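PDB 2DY1: elongation factor G, which binds GTP and magnesium and, as in other members of its family, probably acts as a GTPase that drives translocation during translation elongation. Local coordinates for residues G313-S318 / Q322-H327. Numbering follows the deposited sequence.
Sequences GDSLQS and QVRLPH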
# COMPACT_ATOMS: atom_id res chain seq x y z
N GLY A 313 12.31 -10.17 -30.39
CA GLY A 313 11.76 -11.36 -31.02
C GLY A 313 11.64 -12.55 -30.08
O GLY A 313 10.99 -13.54 -30.41
N ASP A 314 12.27 -12.45 -28.91
CA ASP A 314 12.18 -13.53 -27.93
C ASP A 314 10.81 -13.57 -27.27
O ASP A 314 10.04 -12.62 -27.37
CB ASP A 314 13.25 -13.36 -26.84
CG ASP A 314 14.63 -13.65 -27.35
OD1 ASP A 314 15.59 -13.48 -26.57
OD2 ASP A 314 14.76 -14.06 -28.52
N SER A 315 10.52 -14.68 -26.62
CA SER A 315 9.25 -14.89 -25.92
C SER A 315 9.50 -15.40 -24.51
O SER A 315 10.53 -16.03 -24.23
CB SER A 315 8.39 -15.94 -26.65
OG SER A 315 7.86 -15.43 -27.85
N LEU A 316 8.55 -15.13 -23.62
CA LEU A 316 8.60 -15.60 -22.24
C LEU A 316 7.31 -16.34 -21.96
O LEU A 316 6.25 -15.98 -22.49
CB LEU A 316 8.70 -14.42 -21.28
CG LEU A 316 10.00 -13.61 -21.31
CD1 LEU A 316 9.84 -12.30 -20.56
CD2 LEU A 316 11.10 -14.47 -20.70
N GLN A 317 7.38 -17.38 -21.13
CA GLN A 317 6.19 -18.13 -20.75
C GLN A 317 5.52 -17.34 -19.62
O GLN A 317 6.17 -16.59 -18.92
CB GLN A 317 6.59 -19.51 -20.23
CG GLN A 317 5.40 -20.40 -19.92
CD GLN A 317 4.59 -20.72 -21.16
OE1 GLN A 317 4.94 -21.62 -21.93
NE2 GLN A 317 3.52 -19.97 -21.37
N SER A 318 4.21 -17.52 -19.46
CA SER A 318 3.48 -16.85 -18.39
C SER A 318 2.23 -17.66 -18.16
O SER A 318 1.90 -18.53 -18.98
CB SER A 318 3.08 -15.44 -18.77
OG SER A 318 1.86 -15.42 -19.52
N GLN A 322 2.34 -17.68 -23.93
CA GLN A 322 3.56 -17.04 -24.40
C GLN A 322 3.41 -15.54 -24.59
O GLN A 322 2.40 -15.06 -25.13
CB GLN A 322 4.03 -17.67 -25.71
CG GLN A 322 4.51 -19.11 -25.58
CD GLN A 322 5.75 -19.24 -24.71
OE1 GLN A 322 6.79 -18.64 -24.98
NE2 GLN A 322 5.64 -20.03 -23.66
N VAL A 323 4.42 -14.80 -24.15
CA VAL A 323 4.46 -13.36 -24.28
C VAL A 323 5.60 -13.04 -25.22
O VAL A 323 6.77 -13.16 -24.84
CB VAL A 323 4.72 -12.69 -22.92
CG1 VAL A 323 4.87 -11.18 -23.09
CG2 VAL A 323 3.59 -13.03 -21.96
N ARG A 324 5.30 -12.63 -26.45
CA ARG A 324 6.38 -12.28 -27.37
C ARG A 324 6.76 -10.80 -27.26
O ARG A 324 5.90 -9.93 -27.05
CB ARG A 324 6.02 -12.61 -28.83
CG ARG A 324 7.23 -12.50 -29.76
CD ARG A 324 7.00 -13.21 -31.08
NE ARG A 324 8.21 -13.24 -31.90
CZ ARG A 324 8.55 -12.30 -32.79
NH1 ARG A 324 7.77 -11.25 -32.99
NH2 ARG A 324 9.67 -12.43 -33.48
N LEU A 325 8.04 -10.54 -27.43
CA LEU A 325 8.60 -9.19 -27.33
C LEU A 325 9.34 -8.85 -28.62
O LEU A 325 10.56 -8.92 -28.69
CB LEU A 325 9.58 -9.13 -26.14
CG LEU A 325 8.99 -9.44 -24.75
CD1 LEU A 325 10.09 -9.41 -23.70
CD2 LEU A 325 7.91 -8.42 -24.42
N PRO A 326 8.59 -8.48 -29.67
CA PRO A 326 9.23 -8.15 -30.95
C PRO A 326 10.18 -6.96 -30.84
O PRO A 326 11.17 -6.87 -31.59
CB PRO A 326 8.03 -7.91 -31.88
CG PRO A 326 6.95 -7.46 -30.95
CD PRO A 326 7.13 -8.37 -29.75
N HIS A 327 9.88 -6.06 -29.91
CA HIS A 327 10.73 -4.90 -29.67
C HIS A 327 10.96 -4.81 -28.17
O HIS A 327 10.07 -5.13 -27.37
CB HIS A 327 10.06 -3.61 -30.15
CG HIS A 327 9.80 -3.56 -31.62
ND1 HIS A 327 10.77 -3.20 -32.53
CD2 HIS A 327 8.70 -3.89 -32.34
CE1 HIS A 327 10.27 -3.31 -33.75
NE2 HIS A 327 9.03 -3.73 -33.66
O HOH W 1 9.21 -18.96 -23.95
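Gln322, just beyond the turn, meets Leu316 and Gln317 where the antiparallel β hairpin of strands 314-316 and 323-332 in domain 2 of the elongation factor begins to zip up. Strand 314-316 is the outermost strand at one edge of a four-stranded antiparallel sheet, and the ribbon shows the alternation expected of such a pair: Leu316, Val323 and Leu325 lie on one face, Ser315 and Arg324 on the other. The side chain of Gln322, bent at chi2 (-63°), folds back over the first strand: OE1 lies 3.6 Å from Ser315 CB and accepts a bond from a water that also makes a weak one to Ser315 O. Its amide stands almost perpendicular to that of Gln317, whose own NE2 donates to Ser318 O in the carbonyl plane, on a lone pair. An alanine in place of Gln317 would probably leave Ser318 O without this donor. Val323 forms a hydrogen-bonded pair with Leu316: its N donates to Leu316 O at 2.7 Å, and its O receives Leu316 N at 2.9 Å. Both side chains project to the face that packs on Leu362 of strand 361-363, and Val323 CG2 also comes 3.8 Å from Ser318 OG, a hydroxyl that is hydrogen-bonded to Gly321 O. Arg324 faces Ser315 on the other side of the ribbon, in a non-hydrogen-bonded pair. With CG anti to the backbone N (chi1 -169°) and the chain extended to NE, it passes Ser315 OG and lays a guanidinium face over Gly313 CA. Leu325 returns to the Leu316 face; its N bonds to Asp314 O, its O receives Gly313 N at 2.7 Å, and its CD1 methyl ends 4.3 Å from Leu316 CD1.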